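Local coordinates for protein insulinase family protease (Yersinia pestis, PDB 3GO9) that belongs to the insulinase (M16) family of zinc-dependent peptidases and is predicted to hydrolyse peptides, although its own activity and substrates are not established, at residues W301-V306 with R350-L355; R296-W301 with D366-Q371; F70-P75 with A107-D112; V56-L61 with Q205-D210. One frame throughout, in Å; residues are numbered along the deposited sequence. Where two conformers were deposited one is given.

Contact 1: residues W301-V306 with R350-L355. With ZN (zinc ion), chain D.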
loop_
_atom_site.group_PDB
_atom_site.type_symbol
_atom_site.label_atom_id
_atom_site.label_comp_id
_atom_site.label_asym_id
_atom_site.label_seq_id
_atom_site.Cartn_x
_atom_site.Cartn_y
_atom_site.Cartn_z
ATOM N N TRP A 301 -0.713 21.903 -2.232
ATOM C CA TRP A 301 -0.099 22.904 -1.416
ATOM C C TRP A 301 -0.695 24.314 -1.659
ATOM O O TRP A 301 -1.041 25.014 -0.714
ATOM C CB TRP A 301 1.383 22.870 -1.737
ATOM C CG TRP A 301 2.150 23.947 -1.230
ATOM C CD1 TRP A 301 2.526 24.147 0.057
ATOM C CD2 TRP A 301 2.737 25.018 -2.000
ATOM N NE1 TRP A 301 3.296 25.278 0.146
ATOM C CE2 TRP A 301 3.442 25.829 -1.100
ATOM C CE3 TRP A 301 2.731 25.359 -3.367
ATOM C CZ2 TRP A 301 4.123 26.981 -1.505
ATOM C CZ3 TRP A 301 3.409 26.495 -3.766
ATOM C CH2 TRP A 301 4.097 27.296 -2.834
ATOM N N HIS A 302 -0.838 24.670 -2.926
ATOM C CA HIS A 302 -1.339 25.992 -3.313
ATOM C C HIS A 302 -2.788 26.163 -2.882
ATOM O O HIS A 302 -3.144 27.215 -2.337
ATOM C CB HIS A 302 -1.303 26.136 -4.799
ATOM C CG HIS A 302 -1.863 27.420 -5.283
ATOM N ND1 HIS A 302 -1.119 28.571 -5.308
ATOM C CD2 HIS A 302 -3.080 27.739 -5.784
ATOM C CE1 HIS A 302 -1.871 29.564 -5.761
ATOM N NE2 HIS A 302 -3.068 29.089 -6.047
ATOM N N ILE A 303 -3.610 25.158 -3.159
ATOM C CA ILE A 303 -5.044 25.215 -2.784
ATOM C C ILE A 303 -5.159 25.296 -1.265
ATOM O O ILE A 303 -5.943 26.103 -0.747
ATOM C CB ILE A 303 -5.899 24.083 -3.372
ATOM C CG1 ILE A 303 -5.862 24.076 -4.912
ATOM C CG2 ILE A 303 -7.375 24.192 -2.881
ATOM C CD1 ILE A 303 -6.450 22.822 -5.503
ATOM N N LYS A 304 -4.369 24.516 -0.530
ATOM C CA LYS A 304 -4.415 24.589 0.915
ATOM C C LYS A 304 -4.084 25.961 1.420
ATOM O O LYS A 304 -4.736 26.431 2.355
ATOM C CB LYS A 304 -3.418 23.614 1.547
ATOM C CG LYS A 304 -3.850 22.188 1.514
ATOM C CD LYS A 304 -3.251 21.434 2.715
ATOM C CE LYS A 304 -1.725 21.629 2.875
ATOM N NZ LYS A 304 -1.386 22.789 3.779
ATOM N N GLN A 305 -3.061 26.584 0.844
ATOM C CA GLN A 305 -2.663 27.915 1.289
ATOM C C GLN A 305 -3.782 28.910 0.999
ATOM O O GLN A 305 -4.023 29.796 1.817
ATOM C CB GLN A 305 -1.414 28.444 0.587
ATOM C CG GLN A 305 -0.273 27.475 0.507
ATOM C CD GLN A 305 1.053 28.162 0.573
ATOM O OE1 GLN A 305 1.526 28.741 -0.426
ATOM N NE2 GLN A 305 1.683 28.110 1.757
ATOM N N VAL A 306 -4.385 28.817 -0.192
ATOM C CA VAL A 306 -5.462 29.764 -0.582
ATOM C C VAL A 306 -6.602 29.597 0.397
ATOM O O VAL A 306 -7.218 30.584 0.811
ATOM C CB VAL A 306 -5.956 29.502 -2.021
ATOM C CG1 VAL A 306 -7.173 30.374 -2.341
ATOM C CG2 VAL A 306 -4.851 29.795 -3.049
ATOM N N ARG A 350 -12.174 26.618 -9.462
ATOM C CA ARG A 350 -11.564 27.863 -9.963
ATOM C C ARG A 350 -10.065 27.883 -9.714
ATOM O O ARG A 350 -9.309 28.439 -10.520
ATOM C CB ARG A 350 -12.273 29.068 -9.348
ATOM C CG ARG A 350 -13.704 29.264 -9.936
ATOM C CD ARG A 350 -14.424 30.418 -9.355
ATOM N NE ARG A 350 -13.916 30.645 -8.015
ATOM C CZ ARG A 350 -13.644 31.823 -7.482
ATOM N NH1 ARG A 350 -13.876 32.950 -8.142
ATOM N NH2 ARG A 350 -13.160 31.861 -6.239
ATOM N N GLU A 351 -9.616 27.254 -8.639
ATOM C CA GLU A 351 -8.163 27.097 -8.437
ATOM C C GLU A 351 -7.531 26.211 -9.521
ATOM O O GLU A 351 -6.474 26.517 -10.079
ATOM C CB GLU A 351 -7.829 26.479 -7.106
ATOM C CG GLU A 351 -8.099 27.358 -5.963
ATOM C CD GLU A 351 -7.357 28.676 -6.087
ATOM O OE1 GLU A 351 -6.135 28.614 -6.307
ATOM O OE2 GLU A 351 -8.014 29.750 -5.991
ATOM N N LEU A 352 -8.177 25.094 -9.796
ATOM C CA LEU A 352 -7.664 24.206 -10.843
ATOM C C LEU A 352 -7.611 24.875 -12.241
ATOM O O LEU A 352 -6.643 24.716 -12.970
ATOM C CB LEU A 352 -8.448 22.923 -10.911
ATOM C CG LEU A 352 -8.502 22.056 -9.645
ATOM C CD1 LEU A 352 -9.438 20.884 -9.984
ATOM C CD2 LEU A 352 -7.150 21.614 -9.124
ATOM N N ALA A 353 -8.631 25.659 -12.560
ATOM C CA ALA A 353 -8.687 26.376 -13.820
ATOM C C ALA A 353 -7.531 27.375 -13.909
ATOM O O ALA A 353 -6.896 27.498 -14.958
ATOM C CB ALA A 353 -9.971 27.062 -13.974
ATOM N N ALA A 354 -7.300 28.093 -12.824
ATOM C CA ALA A 354 -6.202 29.079 -12.792
ATOM C C ALA A 354 -4.845 28.402 -12.868
ATOM O O ALA A 354 -3.949 28.841 -13.614
ATOM C CB ALA A 354 -6.314 29.978 -11.508
ATOM N N LEU A 355 -4.669 27.308 -12.137
ATOM C CA LEU A 355 -3.398 26.593 -12.163
ATOM C C LEU A 355 -3.119 25.934 -13.518
ATOM O O LEU A 355 -1.970 25.926 -13.988
ATOM C CB LEU A 355 -3.318 25.550 -11.045
ATOM C CG LEU A 355 -3.175 26.123 -9.609
ATOM C CD1 LEU A 355 -3.589 25.046 -8.557
ATOM C CD2 LEU A 355 -1.778 26.704 -9.325
HETATM ZN ZN ZN D . -4.769 30.021 -6.638
HETATM O O HOH W 1 -4.698 30.400 -8.588
#

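Contact 2: residues R296-W301 with D366-Q371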
loop_
_atom_site.group_PDB
_atom_site.type_symbol
_atom_site.label_atom_id
_atom_site.label_comp_id
_atom_site.label_asym_id
_atom_site.label_seq_id
_atom_site.Cartn_x
_atom_site.Cartn_y
_atom_site.Cartn_z
ATOM N N ARG A 296 1.635 17.551 -8.575
ATOM C CA ARG A 296 0.503 17.175 -7.731
ATOM C C ARG A 296 0.630 17.784 -6.344
ATOM O O ARG A 296 -0.333 18.341 -5.803
ATOM C CB ARG A 296 0.358 15.643 -7.663
ATOM C CG ARG A 296 -0.076 15.040 -8.978
ATOM C CD ARG A 296 -0.347 13.531 -8.895
ATOM N NE ARG A 296 0.866 12.701 -8.812
ATOM C CZ ARG A 296 1.391 12.032 -9.835
ATOM N NH1 ARG A 296 0.872 12.127 -11.051
ATOM N NH2 ARG A 296 2.486 11.303 -9.657
ATOM N N GLU A 297 1.827 17.718 -5.774
ATOM C CA GLU A 297 2.060 18.250 -4.474
ATOM C C GLU A 297 1.902 19.778 -4.475
ATOM O O GLU A 297 1.279 20.364 -3.560
ATOM C CB GLU A 297 3.438 17.817 -3.986
ATOM C CG GLU A 297 3.746 18.193 -2.602
ATOM C CD GLU A 297 5.150 17.869 -2.214
ATOM O OE1 GLU A 297 5.614 18.462 -1.242
ATOM O OE2 GLU A 297 5.795 17.033 -2.867
ATOM N N ALA A 298 2.377 20.407 -5.546
ATOM C CA ALA A 298 2.360 21.861 -5.651
ATOM C C ALA A 298 0.914 22.352 -5.650
ATOM O O ALA A 298 0.588 23.346 -5.009
ATOM C CB ALA A 298 3.004 22.276 -6.991
ATOM N N LEU A 299 0.077 21.652 -6.386
ATOM C CA LEU A 299 -1.292 22.045 -6.564
ATOM C C LEU A 299 -1.999 21.902 -5.240
ATOM O O LEU A 299 -2.757 22.805 -4.851
ATOM C CB LEU A 299 -1.936 21.259 -7.681
ATOM C CG LEU A 299 -3.014 20.217 -7.553
ATOM C CD1 LEU A 299 -3.981 20.428 -6.429
ATOM C CD2 LEU A 299 -3.731 20.250 -8.870
ATOM N N PHE A 300 -1.723 20.828 -4.506
ATOM C CA PHE A 300 -2.447 20.657 -3.260
ATOM C C PHE A 300 -2.012 21.688 -2.253
ATOM O O PHE A 300 -2.822 22.314 -1.535
ATOM C CB PHE A 300 -2.293 19.281 -2.668
ATOM C CG PHE A 300 -3.199 19.081 -1.519
ATOM C CD1 PHE A 300 -4.587 19.139 -1.713
ATOM C CD2 PHE A 300 -2.700 18.921 -0.248
ATOM C CE1 PHE A 300 -5.439 18.989 -0.669
ATOM C CE2 PHE A 300 -3.586 18.751 0.821
ATOM C CZ PHE A 300 -4.953 18.770 0.586
ATOM N N TRP A 301 -0.713 21.903 -2.232
ATOM C CA TRP A 301 -0.099 22.904 -1.416
ATOM C C TRP A 301 -0.695 24.314 -1.659
ATOM O O TRP A 301 -1.041 25.014 -0.714
ATOM C CB TRP A 301 1.383 22.870 -1.737
ATOM C CG TRP A 301 2.150 23.947 -1.230
ATOM C CD1 TRP A 301 2.526 24.147 0.057
ATOM C CD2 TRP A 301 2.737 25.018 -2.000
ATOM N NE1 TRP A 301 3.296 25.278 0.146
ATOM C CE2 TRP A 301 3.442 25.829 -1.100
ATOM C CE3 TRP A 301 2.731 25.359 -3.367
ATOM C CZ2 TRP A 301 4.123 26.981 -1.505
ATOM C CZ3 TRP A 301 3.409 26.495 -3.766
ATOM C CH2 TRP A 301 4.097 27.296 -2.834
ATOM N N ASP A 366 9.635 29.368 -6.010
ATOM C CA ASP A 366 10.837 29.503 -5.199
ATOM C C ASP A 366 10.597 29.061 -3.749
ATOM O O ASP A 366 11.463 28.403 -3.166
ATOM C CB ASP A 366 11.331 30.969 -5.252
ATOM C CG ASP A 366 11.839 31.381 -6.643
ATOM O OD1 ASP A 366 11.964 30.543 -7.551
ATOM O OD2 ASP A 366 12.125 32.569 -6.859
ATOM N N ALA A 367 9.415 29.386 -3.195
ATOM C CA ALA A 367 8.999 28.924 -1.869
ATOM C C ALA A 367 8.950 27.389 -1.781
ATOM O O ALA A 367 9.495 26.762 -0.832
ATOM C CB ALA A 367 7.599 29.524 -1.482
ATOM N N LEU A 368 8.297 26.812 -2.787
ATOM C CA LEU A 368 8.174 25.372 -2.897
ATOM C C LEU A 368 9.548 24.721 -2.945
ATOM O O LEU A 368 9.809 23.746 -2.196
ATOM C CB LEU A 368 7.328 25.004 -4.114
ATOM C CG LEU A 368 7.070 23.502 -4.355
ATOM C CD1 LEU A 368 6.275 22.855 -3.243
ATOM C CD2 LEU A 368 6.390 23.313 -5.696
HETATM N N MSE A 369 10.433 25.242 -3.796
HETATM C CA MSE A 369 11.717 24.602 -3.970
HETATM C C MSE A 369 12.609 24.747 -2.728
HETATM O O MSE A 369 13.330 23.829 -2.391
HETATM C CB MSE A 369 12.371 25.084 -5.271
HETATM C CG MSE A 369 11.405 24.939 -6.478
HETATM SE SE MSE A 369 10.857 23.079 -6.715
HETATM C CE MSE A 369 12.636 22.794 -7.457
ATOM N N THR A 370 12.533 25.883 -2.023
ATOM C CA THR A 370 13.230 25.999 -0.725
ATOM C C THR A 370 12.762 24.888 0.245
ATOM O O THR A 370 13.570 24.243 0.955
ATOM C CB THR A 370 13.005 27.431 -0.126
ATOM O OG1 THR A 370 13.604 28.388 -1.002
ATOM C CG2 THR A 370 13.612 27.589 1.259
ATOM N N GLN A 371 11.454 24.660 0.252
ATOM C CA GLN A 371 10.844 23.667 1.105
ATOM C C GLN A 371 11.293 22.259 0.703
ATOM O O GLN A 371 11.658 21.420 1.539
ATOM C CB GLN A 371 9.319 23.815 1.044
ATOM C CG GLN A 371 8.452 22.668 1.627
ATOM C CD GLN A 371 6.927 22.925 1.437
ATOM O OE1 GLN A 371 6.156 22.005 1.096
ATOM N NE2 GLN A 371 6.503 24.182 1.646
#

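Contact 3: residues F70-P75 with A107-D112. With ZN (zinc ion), chain C.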
loop_
_atom_site.group_PDB
_atom_site.type_symbol
_atom_site.label_atom_id
_atom_site.label_comp_id
_atom_site.label_asym_id
_atom_site.label_seq_id
_atom_site.Cartn_x
_atom_site.Cartn_y
_atom_site.Cartn_z
ATOM N N PHE A 70 -11.537 -19.872 1.901
ATOM C CA PHE A 70 -10.463 -20.751 2.388
ATOM C C PHE A 70 -9.191 -19.967 2.715
ATOM O O PHE A 70 -8.578 -20.187 3.769
ATOM C CB PHE A 70 -10.142 -21.876 1.389
ATOM C CG PHE A 70 -11.064 -23.053 1.425
ATOM C CD1 PHE A 70 -12.298 -23.034 2.053
ATOM C CD2 PHE A 70 -10.644 -24.238 0.842
ATOM C CE1 PHE A 70 -13.063 -24.180 2.099
ATOM C CE2 PHE A 70 -11.410 -25.360 0.872
ATOM C CZ PHE A 70 -12.629 -25.337 1.479
ATOM N N ALA A 71 -8.796 -19.039 1.867
ATOM C CA ALA A 71 -7.522 -18.337 2.131
ATOM C C ALA A 71 -7.634 -17.485 3.383
ATOM O O ALA A 71 -6.646 -17.252 4.112
ATOM C CB ALA A 71 -7.171 -17.446 0.952
ATOM N N HIS A 72 -8.816 -16.945 3.625
ATOM C CA HIS A 72 -9.019 -16.112 4.845
ATOM C C HIS A 72 -9.100 -16.964 6.117
ATOM O O HIS A 72 -8.800 -16.457 7.223
ATOM C CB HIS A 72 -10.258 -15.250 4.650
ATOM C CG HIS A 72 -10.433 -14.187 5.682
ATOM N ND1 HIS A 72 -9.696 -13.022 5.652
ATOM C CD2 HIS A 72 -11.327 -14.056 6.682
ATOM C CE1 HIS A 72 -10.102 -12.240 6.641
ATOM N NE2 HIS A 72 -11.054 -12.867 7.297
ATOM N N LEU A 73 -9.545 -18.198 6.002
ATOM C CA LEU A 73 -9.693 -19.108 7.152
ATOM C C LEU A 73 -8.359 -19.662 7.644
ATOM O O LEU A 73 -8.110 -19.786 8.844
ATOM C CB LEU A 73 -10.652 -20.269 6.853
ATOM C CG LEU A 73 -10.883 -21.307 7.943
ATOM C CD1 LEU A 73 -11.340 -20.676 9.203
ATOM C CD2 LEU A 73 -11.866 -22.367 7.485
ATOM N N LEU A 74 -7.465 -19.987 6.700
ATOM C CA LEU A 74 -6.204 -20.654 7.047
ATOM C C LEU A 74 -5.463 -19.925 8.159
ATOM O O LEU A 74 -5.045 -20.561 9.101
ATOM C CB LEU A 74 -5.317 -20.870 5.811
ATOM C CG LEU A 74 -5.800 -21.803 4.701
ATOM C CD1 LEU A 74 -4.868 -21.747 3.460
ATOM C CD2 LEU A 74 -5.945 -23.222 5.261
ATOM N N PRO A 75 -5.268 -18.595 8.061
ATOM C CA PRO A 75 -4.500 -17.996 9.132
ATOM C C PRO A 75 -5.174 -18.029 10.484
ATOM O O PRO A 75 -4.460 -18.021 11.512
ATOM C CB PRO A 75 -4.292 -16.544 8.659
ATOM C CG PRO A 75 -5.111 -16.380 7.502
ATOM C CD PRO A 75 -5.526 -17.642 6.967
ATOM N N ALA A 107 -2.747 -11.590 10.747
ATOM C CA ALA A 107 -2.721 -11.780 9.301
ATOM C C ALA A 107 -3.750 -10.907 8.628
ATOM O O ALA A 107 -4.766 -10.534 9.212
ATOM C CB ALA A 107 -2.985 -13.225 8.931
ATOM N N ILE A 108 -3.409 -10.551 7.405
ATOM C CA ILE A 108 -4.235 -9.807 6.491
ATOM C C ILE A 108 -4.324 -10.615 5.241
ATOM O O ILE A 108 -3.278 -11.031 4.696
ATOM C CB ILE A 108 -3.571 -8.429 6.130
ATOM C CG1 ILE A 108 -3.452 -7.552 7.368
ATOM C CG2 ILE A 108 -4.348 -7.724 4.973
ATOM C CD1 ILE A 108 -2.524 -6.373 7.191
ATOM N N THR A 109 -5.532 -10.890 4.763
ATOM C CA THR A 109 -5.660 -11.603 3.500
ATOM C C THR A 109 -6.335 -10.753 2.439
ATOM O O THR A 109 -7.106 -9.838 2.750
ATOM C CB THR A 109 -6.409 -12.922 3.647
ATOM O OG1 THR A 109 -7.789 -12.704 3.793
ATOM C CG2 THR A 109 -5.871 -13.735 4.840
ATOM N N SER A 110 -6.024 -11.017 1.185
ATOM C CA SER A 110 -6.477 -10.151 0.135
ATOM C C SER A 110 -6.730 -10.989 -1.116
ATOM O O SER A 110 -6.894 -12.211 -1.029
ATOM C CB SER A 110 -5.424 -9.026 -0.048
ATOM O OG SER A 110 -5.841 -8.037 -0.976
ATOM N N TYR A 111 -6.835 -10.334 -2.264
ATOM C CA TYR A 111 -7.103 -11.005 -3.513
ATOM C C TYR A 111 -5.956 -11.876 -3.961
ATOM O O TYR A 111 -6.145 -12.943 -4.465
ATOM C CB TYR A 111 -7.404 -9.895 -4.561
ATOM C CG TYR A 111 -8.641 -9.157 -4.270
ATOM C CD1 TYR A 111 -9.898 -9.712 -4.585
ATOM C CD2 TYR A 111 -8.639 -7.929 -3.608
ATOM C CE1 TYR A 111 -11.079 -9.023 -4.240
ATOM C CE2 TYR A 111 -9.803 -7.258 -3.305
ATOM C CZ TYR A 111 -11.027 -7.803 -3.632
ATOM O OH TYR A 111 -12.203 -7.126 -3.299
ATOM N N ASP A 112 -4.719 -11.371 -3.805
ATOM C CA ASP A 112 -3.543 -12.041 -4.338
ATOM C C ASP A 112 -2.420 -12.264 -3.359
ATOM O O ASP A 112 -1.361 -12.732 -3.756
ATOM C CB ASP A 112 -3.010 -11.370 -5.626
ATOM C CG ASP A 112 -2.465 -10.002 -5.438
ATOM O OD1 ASP A 112 -2.424 -9.524 -4.295
ATOM O OD2 ASP A 112 -2.116 -9.381 -6.493
HETATM ZN ZN ZN C . -11.806 -11.516 8.599
HETATM O O HOH W 2 -13.124 -12.481 8.466
HETATM O O HOH W 3 -12.116 -9.865 7.726
#

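Contact 4: residues V56-L61 with Q205-D210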
loop_
_atom_site.group_PDB
_atom_site.type_symbol
_atom_site.label_atom_id
_atom_site.label_comp_id
_atom_site.label_asym_id
_atom_site.label_seq_id
_atom_site.Cartn_x
_atom_site.Cartn_y
_atom_site.Cartn_z
ATOM N N VAL A 56 2.695 -14.562 1.588
ATOM C CA VAL A 56 2.401 -15.782 0.795
ATOM C C VAL A 56 1.530 -15.279 -0.360
ATOM O O VAL A 56 0.502 -14.635 -0.124
ATOM C CB VAL A 56 1.628 -16.847 1.621
ATOM C CG1 VAL A 56 1.368 -18.113 0.771
ATOM C CG2 VAL A 56 2.391 -17.230 2.953
ATOM N N ASN A 57 1.924 -15.575 -1.598
ATOM C CA ASN A 57 1.188 -15.104 -2.770
ATOM C C ASN A 57 -0.040 -15.978 -3.044
ATOM O O ASN A 57 -0.145 -16.615 -4.121
ATOM C CB ASN A 57 2.107 -15.086 -3.984
ATOM C CG ASN A 57 3.236 -14.132 -3.851
ATOM O OD1 ASN A 57 3.088 -13.018 -3.273
ATOM N ND2 ASN A 57 4.359 -14.512 -4.424
ATOM N N THR A 58 -0.925 -16.058 -2.056
ATOM C CA THR A 58 -2.164 -16.814 -2.110
ATOM C C THR A 58 -3.237 -15.954 -1.475
ATOM O O THR A 58 -3.107 -15.528 -0.331
ATOM C CB THR A 58 -2.017 -18.080 -1.257
ATOM O OG1 THR A 58 -0.977 -18.863 -1.837
ATOM C CG2 THR A 58 -3.295 -18.924 -1.171
ATOM N N GLY A 59 -4.279 -15.698 -2.231
ATOM C CA GLY A 59 -5.455 -14.950 -1.731
ATOM C C GLY A 59 -6.706 -15.538 -2.321
ATOM O O GLY A 59 -6.703 -16.686 -2.826
ATOM N N SER A 60 -7.762 -14.744 -2.346
ATOM C CA SER A 60 -9.071 -15.216 -2.796
ATOM C C SER A 60 -9.131 -15.504 -4.265
ATOM O O SER A 60 -9.998 -16.279 -4.697
ATOM C CB SER A 60 -10.128 -14.213 -2.429
ATOM O OG SER A 60 -9.833 -12.921 -2.900
ATOM N N LEU A 61 -8.247 -14.897 -5.063
ATOM C CA LEU A 61 -8.210 -15.236 -6.474
ATOM C C LEU A 61 -7.777 -16.698 -6.706
ATOM O O LEU A 61 -8.070 -17.237 -7.793
ATOM C CB LEU A 61 -7.328 -14.278 -7.267
ATOM C CG LEU A 61 -7.729 -12.854 -7.390
ATOM C CD1 LEU A 61 -6.616 -11.964 -7.919
ATOM C CD2 LEU A 61 -9.024 -12.730 -8.274
ATOM N N GLN A 205 -1.679 -27.032 -1.990
ATOM C CA GLN A 205 -1.560 -26.547 -3.359
ATOM C C GLN A 205 -0.953 -25.155 -3.419
ATOM O O GLN A 205 -0.109 -24.848 -4.305
ATOM C CB GLN A 205 -2.924 -26.540 -4.091
ATOM C CG GLN A 205 -2.820 -26.011 -5.509
ATOM C CD GLN A 205 -4.126 -26.153 -6.300
ATOM O OE1 GLN A 205 -5.086 -26.776 -5.848
ATOM N NE2 GLN A 205 -4.163 -25.558 -7.471
ATOM N N TRP A 206 -1.397 -24.274 -2.513
ATOM C CA TRP A 206 -1.102 -22.873 -2.660
ATOM C C TRP A 206 -0.058 -22.354 -1.667
ATOM O O TRP A 206 0.567 -21.334 -1.945
ATOM C CB TRP A 206 -2.387 -22.056 -2.585
ATOM C CG TRP A 206 -3.303 -22.342 -3.685
ATOM C CD1 TRP A 206 -4.438 -23.072 -3.602
ATOM C CD2 TRP A 206 -3.180 -21.952 -5.064
ATOM N NE1 TRP A 206 -5.047 -23.171 -4.842
ATOM C CE2 TRP A 206 -4.308 -22.469 -5.746
ATOM C CE3 TRP A 206 -2.252 -21.200 -5.784
ATOM C CZ2 TRP A 206 -4.528 -22.252 -7.097
ATOM C CZ3 TRP A 206 -2.477 -20.975 -7.151
ATOM C CH2 TRP A 206 -3.616 -21.504 -7.791
ATOM N N TYR A 207 0.219 -23.056 -0.582
ATOM C CA TYR A 207 1.303 -22.619 0.333
ATOM C C TYR A 207 2.567 -23.378 -0.048
ATOM O O TYR A 207 2.867 -24.431 0.526
ATOM C CB TYR A 207 0.932 -22.832 1.792
ATOM C CG TYR A 207 0.167 -21.687 2.447
ATOM C CD1 TYR A 207 -1.026 -21.196 1.915
ATOM C CD2 TYR A 207 0.599 -21.127 3.661
ATOM C CE1 TYR A 207 -1.713 -20.172 2.520
ATOM C CE2 TYR A 207 -0.080 -20.104 4.295
ATOM C CZ TYR A 207 -1.253 -19.608 3.716
ATOM O OH TYR A 207 -1.942 -18.580 4.369
ATOM N N THR A 208 3.240 -22.846 -1.072
ATOM C CA THR A 208 4.491 -23.391 -1.599
ATOM C C THR A 208 5.612 -22.346 -1.404
ATOM O O THR A 208 5.340 -21.124 -1.445
ATOM C CB THR A 208 4.354 -23.806 -3.084
ATOM O OG1 THR A 208 3.953 -22.685 -3.866
ATOM C CG2 THR A 208 3.222 -24.896 -3.232
ATOM N N PRO A 209 6.872 -22.789 -1.190
ATOM C CA PRO A 209 7.945 -21.857 -0.783
ATOM C C PRO A 209 8.278 -20.856 -1.851
ATOM O O PRO A 209 8.731 -19.741 -1.557
ATOM C CB PRO A 209 9.130 -22.759 -0.439
ATOM C CG PRO A 209 8.758 -24.139 -0.995
ATOM C CD PRO A 209 7.244 -24.179 -0.949
ATOM N N ASP A 210 8.065 -21.256 -3.119
ATOM C CA ASP A 210 8.304 -20.353 -4.231
ATOM C C ASP A 210 7.326 -19.186 -4.325
ATOM O O ASP A 210 7.553 -18.248 -5.118
ATOM C CB ASP A 210 8.356 -21.156 -5.556
ATOM C CG ASP A 210 7.048 -21.843 -5.890
ATOM O OD1 ASP A 210 6.313 -22.227 -4.959
ATOM O OD2 ASP A 210 6.794 -22.066 -7.118
#

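Contact 1: residues W301-V306 with R350-L355
His302 meets Glu351 around a zinc ion, an interhelical site in the part of the chain related to the inactive domain of M16 peptidases: one ligand comes from helix 283-309, the other from helix 341-358. The imidazole gives NE2, 2.0 Å from the zinc, and the carboxylate gives OE1, also 2.0 Å from the metal, with a water as a third ligand. Ring and carboxylate planes lie 30° apart, and Glu351 OE1 sits at the edge of the imidazole. Although His302 NE2 and Glu351 OE1 are close, the metal joins them, not a hydrogen bond. Over one face of the same ring lies Leu355, its CD2 4.1 Å from the centroid in a CH-pi contact. One residue on, Ile303 slides along the glutamate stem, and its CD1 reaches Leu352 CD2 at 3.9 Å. The bend of Glu351 at chi2 (-57°) turns the carboxylate toward the zinc and Val306, whose CG2 lies 3.7 Å from Glu351 OE1 and CG1 3.8 Å from Glu351 OE2.

Contact 2: residues R296-W301 with D366-Q371
On the helix that sends Leu368 against Trp301, the carbonyl oxygen Asp366 O is gripped twice by Thr370. The backbone N of Thr370 and its OG1 each lie 3.0 Å from Asp366 O and reach it from opposite faces of the carbonyl plane, the hydroxyl tilted 32° from it. Across the interface the contact is mainly apolar. Leu368 lays its CB over one face of the indole, 4.2 Å from Trp301 CH2, while its CD2 turns to Ala298 CB at 3.8 Å. Ala367 CB touches the six-membered ring near CZ2. Gln371, extended beyond CG, slides past the tryptophan with its amide plane 81° from the indole; Gln371 NE2 and Trp301 NE1 approach to 3.7 Å without bonding. The carboxylate of Glu297 turns to Lys372 for a salt bridge. The axes of segments 296-301 and 366-371 run at 116° to each other, and the face of helix 283-309 carrying Phe300 meets strand 316-324, an arrangement typical of M16 domains, in which helices pack in layers on a beta-sheet.

Contact 3: residues F70-P75 with A107-D112
The side chain of His72 runs from helix 70-80 past Thr109 of strand 107-109 to a zinc ion. Its CB already lies beside the threonine hydroxyl, 3.6 Å from Thr109 OG1, and CG keeps a similar spacing. With CG anti to the backbone N (chi1 -169°), the ring is carried alongside the strand, its side chain at about a right angle to that of Thr109. ND1 then donates a nearly straight hydrogen bond to Thr109 OG1, 2.7 Å long with an angle of 170° at the hydrogen, and the hydroxyl lies in the ring plane. Beyond CE1 and CD2, NE2 binds the zinc at 2.0 Å; Asp158 and the carbonyl of Ile160 are the other protein ligands. About one helical turn on from His72, Pro75 CG rests 3.8 Å from Thr109 CG2, and Pro75 CB meets Ala107 CB at 3.6 Å. Helix and strand run almost exactly antiparallel here. In active M16 peptidases the corresponding helix carries an inverted HxxEH zinc motif; His72 matches its first histidine, but Pro75 occupies the place of the glutamate, so the site probably departs from the usual catalytic one. Thr109 OG1 has a weak further hydrogen bond to Pro186 O. Because the hydroxyl takes the N-H of ND1, it helps fix the rotation of the imidazole while NE2 binds the metal, with Thr109 acting as a second-shell residue.

Contact 4: residues V56-L61 with Q205-D210
Thr58 holds OG1 beside its own backbone N (chi1 -62°), which directs the hydroxyl to the last turn of helix 196-206, and Val56 extends CG1 away from its N (chi1 -179°) to the ring of Tyr207. The threonine hydroxyl donates a weak hydrogen bond to Trp206 O, 2.9 Å from OG1, an oxygen that also accepts from Arg240. Its methyl packs on the tryptophan stem, Thr58 CG2 lying 3.6 Å from Trp206 CB. Strand 50-56 ends here beside strand 212-218, its antiparallel neighbour in the mixed sheet, and inverse gamma turns centred on Asn57 and Tyr207 carry the two chains out of strand and helix. Val56 CG1 stands 3.9 Å from the Tyr207 centroid, only 5° off the ring normal, a CH-pi contact over the middle of the face. The second methyl, Val56 CG2, touches Tyr207 CE2 at 4.0 Å, on the same ring whose hydroxyl bonds to Tyr116 OH.

In the fold
The four contacts fall into two pairs on opposite sides of the chain's centre, some 41 to 46 Å apart between centres. Contacts 1 and 2 share helix 283-309 and Trp301; their centres are 12 Å apart, and Leu352 CD2 of the first packs 3.7 Å from Leu299 CD2 of the second. Contacts 3 and 4 lie closer still, about 10 Å between centres. Probable backbone hydrogen bonds join them, from Ser60 N to Ser110 O and from Leu61 N to Tyr111 O, and Leu74 packs on Tyr207. The zinc of contact 3 probably lies near where active M16 relatives bind their catalytic metal, though its ligands differ; the Tyr207 side chain of contact 4 is about 13 Å from a bound zinc. The zinc of contact 1 is a separate site between helices.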